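Local coordinates for protein precorrin-6A reductase (Rhodobacter capsulatus, PDB 4X7G) that reduces precorrin-6A with NADPH in cobalamin biosynthesis, and is held here with NADP and a reduced precorrin bound between its two Rossmann-fold domains, at residues 137-142 with 152-157; 168-173 with 182-187. All coordinates share one frame; numbering follows the deposited sequence. Where two conformers were deposited one is given.

Contact 1: 137-142 with 152-157; sequences QHLRDF and LRLVDP. With 3Y8 (3-[(1R,2S,3S,7S,11S,16S,17R,18R,19R)-2,7,12,18-tetrakis(2-hydroxy-2-oxoethyl)-3,13-bis(3-hydroxy-3-oxopropyl)-1,2,5,7,11,17-hexamethyl-17-(3-oxidanyl-3-oxidanylidene-prop-1-enyl)-3,6,8,10,15,16,18,19,21,24-decahydrocorrin-8-yl]propanoic acid), chain C.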
loop_
_atom_site.group_PDB
_atom_site.type_symbol
_atom_site.label_atom_id
_atom_site.label_comp_id
_atom_site.label_asym_id
_atom_site.label_seq_id
_atom_site.Cartn_x
_atom_site.Cartn_y
_atom_site.Cartn_z
ATOM N N GLN A 137 7.496 -7.083 -5.618
ATOM C CA GLN A 137 8.555 -7.540 -4.682
ATOM C C GLN A 137 8.495 -9.014 -4.440
ATOM O O GLN A 137 9.560 -9.612 -4.122
ATOM C CB GLN A 137 8.501 -6.759 -3.375
ATOM C CG GLN A 137 8.817 -5.254 -3.516
ATOM C CD GLN A 137 8.705 -4.502 -2.204
ATOM O OE1 GLN A 137 9.734 -3.958 -1.708
ATOM N NE2 GLN A 137 7.549 -4.527 -1.575
ATOM N N HIS A 138 7.306 -9.625 -4.464
ATOM C CA HIS A 138 7.122 -11.004 -4.050
ATOM C C HIS A 138 6.686 -11.911 -5.124
ATOM O O HIS A 138 6.280 -13.050 -4.896
ATOM C CB HIS A 138 6.306 -11.070 -2.724
ATOM C CG HIS A 138 7.032 -10.388 -1.610
ATOM N ND1 HIS A 138 6.624 -9.215 -0.989
ATOM C CD2 HIS A 138 8.247 -10.693 -1.065
ATOM C CE1 HIS A 138 7.557 -8.836 -0.117
ATOM N NE2 HIS A 138 8.538 -9.712 -0.141
ATOM N N LEU A 139 6.828 -11.473 -6.376
ATOM C CA LEU A 139 6.494 -12.381 -7.530
ATOM C C LEU A 139 7.249 -13.577 -7.556
ATOM O O LEU A 139 6.744 -14.674 -7.996
ATOM C CB LEU A 139 6.805 -11.700 -8.866
ATOM C CG LEU A 139 5.916 -10.537 -9.087
ATOM C CD1 LEU A 139 6.311 -9.839 -10.424
ATOM C CD2 LEU A 139 4.436 -10.881 -9.000
ATOM N N ARG A 140 8.491 -13.571 -7.092
ATOM C CA ARG A 140 9.292 -14.715 -7.086
ATOM C C ARG A 140 8.714 -15.880 -6.264
ATOM O O ARG A 140 8.989 -17.025 -6.490
ATOM C CB ARG A 140 10.724 -14.522 -6.415
ATOM C CG ARG A 140 11.892 -14.290 -7.370
ATOM C CD ARG A 140 13.036 -13.657 -6.591
ATOM N NE ARG A 140 13.829 -14.547 -5.713
ATOM C CZ ARG A 140 14.952 -15.178 -6.035
ATOM N NH1 ARG A 140 15.418 -15.108 -7.289
ATOM N NH2 ARG A 140 15.652 -15.848 -5.084
ATOM N N ASP A 141 7.907 -15.573 -5.264
ATOM C CA ASP A 141 7.307 -16.635 -4.466
ATOM C C ASP A 141 6.525 -17.640 -5.327
ATOM O O ASP A 141 6.410 -18.818 -5.108
ATOM C CB ASP A 141 6.395 -16.086 -3.384
ATOM C CG ASP A 141 7.004 -15.094 -2.478
ATOM O OD1 ASP A 141 8.204 -14.864 -2.519
ATOM O OD2 ASP A 141 6.323 -14.485 -1.660
ATOM N N PHE A 142 5.890 -17.105 -6.425
ATOM C CA PHE A 142 5.060 -17.893 -7.305
ATOM C C PHE A 142 5.781 -18.763 -8.294
ATOM O O PHE A 142 5.216 -19.576 -8.949
ATOM C CB PHE A 142 3.971 -17.012 -8.007
ATOM C CG PHE A 142 2.985 -16.539 -7.007
ATOM C CD1 PHE A 142 3.260 -15.506 -6.178
ATOM C CD2 PHE A 142 1.773 -17.198 -6.828
ATOM C CE1 PHE A 142 2.341 -15.129 -5.215
ATOM C CE2 PHE A 142 0.868 -16.768 -5.880
ATOM C CZ PHE A 142 1.157 -15.794 -5.055
ATOM N N LEU A 152 0.752 -10.122 -14.543
ATOM C CA LEU A 152 1.445 -9.252 -13.609
ATOM C C LEU A 152 1.089 -7.816 -13.905
ATOM O O LEU A 152 0.715 -7.476 -15.059
ATOM C CB LEU A 152 2.982 -9.394 -13.736
ATOM C CG LEU A 152 3.486 -10.790 -13.822
ATOM C CD1 LEU A 152 4.959 -10.867 -14.015
ATOM C CD2 LEU A 152 3.062 -11.605 -12.630
ATOM N N ARG A 153 1.149 -6.947 -12.928
ATOM C CA ARG A 153 0.917 -5.504 -13.118
ATOM C C ARG A 153 2.053 -4.796 -12.340
ATOM O O ARG A 153 2.097 -4.904 -11.129
ATOM C CB ARG A 153 -0.475 -5.087 -12.700
ATOM C CG ARG A 153 -0.686 -3.595 -12.843
ATOM C CD ARG A 153 -2.147 -3.230 -13.082
ATOM N NE ARG A 153 -3.007 -3.568 -11.978
ATOM C CZ ARG A 153 -4.325 -3.464 -11.965
ATOM N NH1 ARG A 153 -5.011 -3.791 -10.930
ATOM N NH2 ARG A 153 -4.938 -3.105 -13.084
ATOM N N LEU A 154 2.894 -4.128 -13.064
ATOM C CA LEU A 154 4.141 -3.578 -12.579
ATOM C C LEU A 154 4.191 -2.088 -12.854
ATOM O O LEU A 154 3.789 -1.638 -13.913
ATOM C CB LEU A 154 5.358 -4.226 -13.289
ATOM C CG LEU A 154 5.404 -5.741 -13.125
ATOM C CD1 LEU A 154 6.545 -6.309 -13.994
ATOM C CD2 LEU A 154 5.445 -6.242 -11.718
ATOM N N VAL A 155 4.664 -1.289 -11.876
ATOM C CA VAL A 155 4.810 0.151 -12.088
ATOM C C VAL A 155 5.806 0.492 -13.209
ATOM O O VAL A 155 5.538 1.386 -14.018
ATOM C CB VAL A 155 5.152 0.888 -10.782
ATOM C CG1 VAL A 155 5.349 2.386 -11.021
ATOM C CG2 VAL A 155 4.046 0.689 -9.763
ATOM N N ASP A 156 6.912 -0.229 -13.157
ATOM C CA ASP A 156 8.050 0.030 -14.126
ATOM C C ASP A 156 8.274 -1.184 -14.961
ATOM O O ASP A 156 8.100 -2.305 -14.527
ATOM C CB ASP A 156 9.283 0.343 -13.389
ATOM C CG ASP A 156 9.143 1.662 -12.588
ATOM O OD1 ASP A 156 8.678 2.630 -13.098
ATOM O OD2 ASP A 156 9.534 1.690 -11.450
ATOM N N PRO A 157 8.780 -0.991 -16.194
ATOM C CA PRO A 157 9.137 -2.193 -16.949
ATOM C C PRO A 157 10.210 -3.037 -16.250
ATOM O O PRO A 157 11.132 -2.469 -15.678
ATOM C CB PRO A 157 9.647 -1.653 -18.315
ATOM C CG PRO A 157 9.221 -0.229 -18.380
ATOM C CD PRO A 157 8.925 0.235 -16.962
HETATM C C48 3Y8 C . 6.304 3.863 -4.743
HETATM C C47 3Y8 C . 4.150 5.768 -6.151
HETATM C C43 3Y8 C . -1.737 7.565 -5.501
HETATM C C42 3Y8 C . -1.317 6.124 -6.015
HETATM C C41 3Y8 C . -1.159 5.327 -4.734
HETATM C C38 3Y8 C . -2.247 2.159 -2.704
HETATM C C37 3Y8 C . -2.859 2.584 -3.982
HETATM C C36 3Y8 C . -2.744 3.062 -6.441
HETATM C C35 3Y8 C . -2.726 0.031 -5.651
HETATM C C32 3Y8 C . -3.194 -4.106 -8.138
HETATM C C31 3Y8 C . -2.432 -3.888 -6.763
HETATM C C2 3Y8 C . 0.358 -2.983 -4.918
HETATM C C1 3Y8 C . 1.452 -1.917 -5.278
HETATM C C4 3Y8 C . -0.582 -0.834 -5.398
HETATM C C5 3Y8 C . -1.394 0.234 -5.476
HETATM C C7 3Y8 C . -1.855 2.751 -5.194
HETATM C C8 3Y8 C . -0.870 3.858 -5.027
HETATM C C6 3Y8 C . -1.014 1.621 -5.368
HETATM C C3 3Y8 C . -0.920 -2.323 -5.465
HETATM C C11 3Y8 C . 2.769 3.546 -6.091
HETATM C C12 3Y8 C . 3.995 4.271 -5.843
HETATM C C13 3Y8 C . 4.931 3.495 -5.313
HETATM C C14 3Y8 C . 4.389 2.150 -5.239
HETATM C C15 3Y8 C . 5.079 1.060 -4.756
HETATM C C16 3Y8 C . 4.423 -0.251 -4.707
HETATM C C17 3Y8 C . 5.146 -1.555 -4.505
HETATM C C18 3Y8 C . 3.969 -2.577 -4.607
HETATM C C19 3Y8 C . 2.643 -1.743 -4.330
HETATM C C20 3Y8 C . 1.916 -2.070 -6.731
HETATM C C21 3Y8 C . 4.552 6.009 -7.669
HETATM C C24 3Y8 C . 2.298 3.649 -7.546
HETATM C C25 3Y8 C . 0.605 -4.360 -5.561
HETATM C C26 3Y8 C . 0.182 -3.079 -3.396
HETATM O O59 3Y8 C . 5.738 -2.298 -9.445
HETATM C C57 3Y8 C . 6.269 -1.786 -8.369
HETATM O O58 3Y8 C . 7.459 -1.405 -8.213
HETATM C C56 3Y8 C . 5.376 -1.821 -7.159
HETATM C C55 3Y8 C . 6.096 -1.792 -5.773
HETATM C C54 3Y8 C . 5.889 -1.617 -3.191
HETATM C C60 3Y8 C . 3.987 -3.771 -3.654
HETATM C C61 3Y8 C . 5.012 -4.785 -3.877
HETATM O O62 3Y8 C . 5.182 -5.617 -2.908
HETATM O O63 3Y8 C . 5.651 -4.861 -4.962
HETATM N N24 3Y8 C . 3.096 -0.355 -4.516
HETATM N N23 3Y8 C . 3.117 2.199 -5.725
HETATM C C49 3Y8 C . 6.194 4.055 -3.224
HETATM C C50 3Y8 C . 7.429 4.500 -2.513
HETATM O O51 3Y8 C . 8.513 4.616 -3.131
HETATM O O52 3Y8 C . 7.231 4.840 -1.290
HETATM O O23 3Y8 C . 3.905 6.902 -8.253
HETATM O O22 3Y8 C . 5.429 5.320 -8.133
HETATM C C10 3Y8 C . 1.685 4.051 -5.084
HETATM C C9 3Y8 C . 0.368 3.367 -5.208
HETATM N N22 3Y8 C . 0.280 1.992 -5.466
HETATM O O44 3Y8 C . -2.943 7.695 -5.247
HETATM O O45 3Y8 C . -0.931 8.395 -5.596
HETATM O O39 3Y8 C . -2.817 2.637 -1.672
HETATM O O40 3Y8 C . -1.375 1.295 -2.699
HETATM N N21 3Y8 C . 0.693 -0.674 -5.293
HETATM C C27 3Y8 C . -1.005 -3.990 -2.970
HETATM O O28 3Y8 C . -0.751 -5.197 -2.865
HETATM O O29 3Y8 C . -2.114 -3.504 -2.766
HETATM C C30 3Y8 C . -1.533 -2.693 -6.854
HETATM O O34 3Y8 C . -2.411 -4.371 -9.125
HETATM O O33 3Y8 C . -4.407 -4.133 -7.930
#

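Contact 2: 168-173 with 182-187; sequences RAVIAR and TELLRS. With 3Y8 (3-[(1R,2S,3S,7S,11S,16S,17R,18R,19R)-2,7,12,18-tetrakis(2-hydroxy-2-oxoethyl)-3,13-bis(3-hydroxy-3-oxopropyl)-1,2,5,7,11,17-hexamethyl-17-(3-oxidanyl-3-oxidanylidene-prop-1-enyl)-3,6,8,10,15,16,18,19,21,24-decahydrocorrin-8-yl]propanoic acid), chain C.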
loop_
_atom_site.group_PDB
_atom_site.type_symbol
_atom_site.label_atom_id
_atom_site.label_comp_id
_atom_site.label_asym_id
_atom_site.label_seq_id
_atom_site.Cartn_x
_atom_site.Cartn_y
_atom_site.Cartn_z
ATOM N N ARG A 168 2.747 -12.540 -18.447
ATOM C CA ARG A 168 2.694 -11.292 -19.197
ATOM C C ARG A 168 2.575 -10.201 -18.188
ATOM O O ARG A 168 1.775 -10.376 -17.217
ATOM C CB ARG A 168 1.397 -11.306 -20.064
ATOM C CG ARG A 168 1.178 -10.165 -21.019
ATOM C CD ARG A 168 -0.025 -10.307 -21.763
ATOM N NE ARG A 168 -1.177 -9.651 -21.253
ATOM C CZ ARG A 168 -1.295 -8.315 -21.205
ATOM N NH1 ARG A 168 -0.274 -7.497 -21.495
ATOM N NH2 ARG A 168 -2.465 -7.830 -20.791
ATOM N N ALA A 169 3.274 -9.074 -18.368
ATOM C CA ALA A 169 3.069 -7.912 -17.487
ATOM C C ALA A 169 2.363 -6.762 -18.155
ATOM O O ALA A 169 2.819 -6.339 -19.274
ATOM C CB ALA A 169 4.349 -7.476 -16.951
ATOM N N VAL A 170 1.465 -6.129 -17.459
ATOM C CA VAL A 170 0.995 -4.785 -17.835
ATOM C C VAL A 170 1.763 -3.792 -17.022
ATOM O O VAL A 170 2.030 -4.023 -15.842
ATOM C CB VAL A 170 -0.488 -4.648 -17.634
ATOM C CG1 VAL A 170 -1.252 -5.647 -18.479
ATOM C CG2 VAL A 170 -0.945 -4.788 -16.275
ATOM N N ILE A 171 2.194 -2.709 -17.631
ATOM C CA ILE A 171 2.975 -1.668 -16.949
ATOM C C ILE A 171 2.017 -0.524 -16.637
ATOM O O ILE A 171 1.506 0.146 -17.544
ATOM C CB ILE A 171 4.170 -1.184 -17.786
ATOM C CG1 ILE A 171 4.972 -2.366 -18.259
ATOM C CG2 ILE A 171 4.977 -0.180 -16.997
ATOM C CD1 ILE A 171 5.469 -3.321 -17.185
ATOM N N ALA A 172 1.676 -0.349 -15.379
ATOM C CA ALA A 172 0.645 0.610 -14.943
ATOM C C ALA A 172 0.766 0.907 -13.513
ATOM O O ALA A 172 1.238 0.048 -12.742
ATOM C CB ALA A 172 -0.745 0.086 -15.228
ATOM N N ARG A 173 0.326 2.080 -13.094
ATOM C CA ARG A 173 0.245 2.364 -11.655
ATOM C C ARG A 173 -1.180 2.861 -11.460
ATOM O O ARG A 173 -1.838 3.408 -12.357
ATOM C CB ARG A 173 1.329 3.393 -11.180
ATOM C CG ARG A 173 1.110 4.695 -11.826
ATOM C CD ARG A 173 1.991 5.897 -11.364
ATOM N NE ARG A 173 3.331 5.861 -10.868
ATOM C CZ ARG A 173 4.476 5.810 -11.572
ATOM N NH1 ARG A 173 4.561 5.563 -12.884
ATOM N NH2 ARG A 173 5.561 5.868 -10.871
ATOM N N THR A 182 -12.029 -4.437 -14.879
ATOM C CA THR A 182 -12.929 -5.345 -15.546
ATOM C C THR A 182 -12.401 -5.663 -16.927
ATOM O O THR A 182 -12.342 -6.840 -17.344
ATOM C CB THR A 182 -14.375 -4.813 -15.582
ATOM O OG1 THR A 182 -14.827 -4.628 -14.268
ATOM C CG2 THR A 182 -15.303 -5.767 -16.293
ATOM N N GLU A 183 -12.007 -4.673 -17.702
ATOM C CA GLU A 183 -11.524 -4.926 -19.038
ATOM C C GLU A 183 -10.265 -5.751 -19.020
ATOM O O GLU A 183 -10.096 -6.633 -19.862
ATOM C CB GLU A 183 -11.305 -3.561 -19.753
ATOM C CG GLU A 183 -10.577 -3.666 -21.063
ATOM C CD GLU A 183 -11.280 -4.406 -22.146
ATOM O OE1 GLU A 183 -12.454 -4.579 -22.046
ATOM O OE2 GLU A 183 -10.657 -4.910 -23.111
ATOM N N LEU A 184 -9.354 -5.510 -18.098
ATOM C CA LEU A 184 -8.148 -6.312 -17.988
ATOM C C LEU A 184 -8.449 -7.766 -17.671
ATOM O O LEU A 184 -7.922 -8.653 -18.318
ATOM C CB LEU A 184 -7.274 -5.677 -16.953
ATOM C CG LEU A 184 -5.929 -6.400 -16.736
ATOM C CD1 LEU A 184 -5.167 -6.440 -18.053
ATOM C CD2 LEU A 184 -5.167 -5.768 -15.618
ATOM N N LEU A 185 -9.255 -7.992 -16.676
ATOM C CA LEU A 185 -9.531 -9.386 -16.287
ATOM C C LEU A 185 -10.247 -10.120 -17.396
ATOM O O LEU A 185 -10.029 -11.322 -17.614
ATOM C CB LEU A 185 -10.369 -9.422 -15.025
ATOM C CG LEU A 185 -9.747 -8.911 -13.769
ATOM C CD1 LEU A 185 -10.702 -8.925 -12.575
ATOM C CD2 LEU A 185 -8.579 -9.734 -13.362
ATOM N N ARG A 186 -11.180 -9.419 -18.103
ATOM C CA ARG A 186 -11.756 -10.030 -19.343
ATOM C C ARG A 186 -10.740 -10.327 -20.443
ATOM O O ARG A 186 -10.666 -11.447 -20.987
ATOM C CB ARG A 186 -12.812 -9.068 -19.872
ATOM C CG ARG A 186 -14.059 -8.970 -19.014
ATOM C CD ARG A 186 -15.316 -8.655 -19.861
ATOM N NE ARG A 186 -15.059 -7.520 -20.704
ATOM C CZ ARG A 186 -14.697 -7.543 -21.981
ATOM N NH1 ARG A 186 -14.750 -8.633 -22.774
ATOM N NH2 ARG A 186 -14.398 -6.379 -22.512
ATOM N N SER A 187 -10.001 -9.366 -20.817
ATOM C CA SER A 187 -9.086 -9.507 -21.949
ATOM C C SER A 187 -8.042 -10.601 -21.730
ATOM O O SER A 187 -7.714 -11.399 -22.647
ATOM C CB SER A 187 -8.497 -8.159 -22.268
ATOM O OG SER A 187 -7.470 -7.747 -21.422
HETATM C C48 3Y8 C . 6.304 3.863 -4.743
HETATM C C47 3Y8 C . 4.150 5.768 -6.151
HETATM C C43 3Y8 C . -1.737 7.565 -5.501
HETATM C C42 3Y8 C . -1.317 6.124 -6.015
HETATM C C41 3Y8 C . -1.159 5.327 -4.734
HETATM C C38 3Y8 C . -2.247 2.159 -2.704
HETATM C C37 3Y8 C . -2.859 2.584 -3.982
HETATM C C36 3Y8 C . -2.744 3.062 -6.441
HETATM C C35 3Y8 C . -2.726 0.031 -5.651
HETATM C C32 3Y8 C . -3.194 -4.106 -8.138
HETATM C C31 3Y8 C . -2.432 -3.888 -6.763
HETATM C C2 3Y8 C . 0.358 -2.983 -4.918
HETATM C C1 3Y8 C . 1.452 -1.917 -5.278
HETATM C C4 3Y8 C . -0.582 -0.834 -5.398
HETATM C C5 3Y8 C . -1.394 0.234 -5.476
HETATM C C7 3Y8 C . -1.855 2.751 -5.194
HETATM C C8 3Y8 C . -0.870 3.858 -5.027
HETATM C C6 3Y8 C . -1.014 1.621 -5.368
HETATM C C3 3Y8 C . -0.920 -2.323 -5.465
HETATM C C11 3Y8 C . 2.769 3.546 -6.091
HETATM C C12 3Y8 C . 3.995 4.271 -5.843
HETATM C C13 3Y8 C . 4.931 3.495 -5.313
HETATM C C14 3Y8 C . 4.389 2.150 -5.239
HETATM C C15 3Y8 C . 5.079 1.060 -4.756
HETATM C C16 3Y8 C . 4.423 -0.251 -4.707
HETATM C C17 3Y8 C . 5.146 -1.555 -4.505
HETATM C C18 3Y8 C . 3.969 -2.577 -4.607
HETATM C C19 3Y8 C . 2.643 -1.743 -4.330
HETATM C C20 3Y8 C . 1.916 -2.070 -6.731
HETATM C C21 3Y8 C . 4.552 6.009 -7.669
HETATM C C24 3Y8 C . 2.298 3.649 -7.546
HETATM C C25 3Y8 C . 0.605 -4.360 -5.561
HETATM C C26 3Y8 C . 0.182 -3.079 -3.396
HETATM O O59 3Y8 C . 5.738 -2.298 -9.445
HETATM C C57 3Y8 C . 6.269 -1.786 -8.369
HETATM O O58 3Y8 C . 7.459 -1.405 -8.213
HETATM C C56 3Y8 C . 5.376 -1.821 -7.159
HETATM C C55 3Y8 C . 6.096 -1.792 -5.773
HETATM C C54 3Y8 C . 5.889 -1.617 -3.191
HETATM C C60 3Y8 C . 3.987 -3.771 -3.654
HETATM C C61 3Y8 C . 5.012 -4.785 -3.877
HETATM O O62 3Y8 C . 5.182 -5.617 -2.908
HETATM O O63 3Y8 C . 5.651 -4.861 -4.962
HETATM N N24 3Y8 C . 3.096 -0.355 -4.516
HETATM N N23 3Y8 C . 3.117 2.199 -5.725
HETATM C C49 3Y8 C . 6.194 4.055 -3.224
HETATM C C50 3Y8 C . 7.429 4.500 -2.513
HETATM O O51 3Y8 C . 8.513 4.616 -3.131
HETATM O O52 3Y8 C . 7.231 4.840 -1.290
HETATM O O23 3Y8 C . 3.905 6.902 -8.253
HETATM O O22 3Y8 C . 5.429 5.320 -8.133
HETATM C C10 3Y8 C . 1.685 4.051 -5.084
HETATM C C9 3Y8 C . 0.368 3.367 -5.208
HETATM N N22 3Y8 C . 0.280 1.992 -5.466
HETATM O O44 3Y8 C . -2.943 7.695 -5.247
HETATM O O45 3Y8 C . -0.931 8.395 -5.596
HETATM O O39 3Y8 C . -2.817 2.637 -1.672
HETATM O O40 3Y8 C . -1.375 1.295 -2.699
HETATM N N21 3Y8 C . 0.693 -0.674 -5.293
HETATM C C27 3Y8 C . -1.005 -3.990 -2.970
HETATM O O28 3Y8 C . -0.751 -5.197 -2.865
HETATM O O29 3Y8 C . -2.114 -3.504 -2.766
HETATM C C30 3Y8 C . -1.533 -2.693 -6.854
HETATM O O34 3Y8 C . -2.411 -4.371 -9.125
HETATM O O33 3Y8 C . -4.407 -4.133 -7.930
HETATM O O HOH W 1 -5.013 -8.934 -21.781
#

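Contact 1: 137-142 with 152-157
The guanidinium of Arg153 turns an edge to one propionate of the bound precorrin, whose carboxyl carbon C32 lies in the guanidinium plane, and Phe176 makes a cation-pi contact with it; on the other segment, the His138 ring has Gln137 CB over one face, 3.9 Å above the plane and offset toward the rim. Both segments belong to a Rossmann-fold domain, where loop 137-142 packs beside parallel strand 149-154. Leu152 and Leu154 serve the apolar side and Arg153 points away from the loop. Leu139 bridges the two leucines: its CD2 meets Leu152 CD2 at 3.9 Å, and its CD1 sits as close to Leu154 CD2. The bend of Arg153 at chi3 (64°) brings NE within 3.0 Å of ligand O34, while NH1 adds only weak bonds to O33 and O34. A methionine in its place would probably leave the propionate without its positive partner and Asp181 without its salt bridge. On the loop, Gln137 holds an acetate twice: its backbone N bonds O63, and its chain, extended past CG (chi2 178°), carries NE2 to 2.9 Å from O62, nearly straight at 173°; NE2 also bonds NADP. Val155 N donates to O59 of another propionate at 2.8 Å.

Contact 2: 168-173 with 182-187
Leu184 reaches from helix 178-187 to strand 167-171 with a single methyl, CD1, which rests 4.0 Å from Val170 CG1. This is helix-on-sheet packing in a Rossmann-fold domain: the edge strand of the parallel sheet runs into the helix that then leads to strand 192-196, a beta-alpha-beta crossover. The packed side is mainly apolar. Leu184 has CG anti to the backbone N (chi1 -179°), which swings its end toward the strand although its CB does not point there, and the same side chain also touches Leu151 and Arg153 of the neighbouring strand 149-154. The outer side is looser and polar. Arg168 slides past Leu184 in the opposite direction, its NH2 4.1 Å from Leu184 CD1, and its charge is met by Glu188 through a salt bridge at NE. A water links the two segments, lying 2.8 Å from Ser187 OG and accepting a weak bond from Arg168 NH2. At the far end of 168-173, beyond the strand, Arg173 takes no part in this packing and instead binds an acetate of the precorrin edge-on, with C21 in the guanidinium plane, NE 2.9 Å from O23 and NH2 2.8 Å from O22.

Overall arrangement
Contact 1 is buried and contact 2 lies at the surface, yet both build on one parallel sheet, in which strands 149-154 and 167-171 are neighbours joined by backbone bonds such as Leu152 O to Val170 N. Contact 1 sets a loop against strand 149-154 through leucines alone; contact 2 lays a helix on the edge strand, and there the apolar touch gives way to an arginine and a water. Just past the strands, the two run together at the precorrin: Val155 CG1 packs on Arg173 NH2. Contact 1 supplies backbone amides, a glutamine and an arginine to three of the ligand's carboxylates, whereas contact 2 adds one arginine for a fourth.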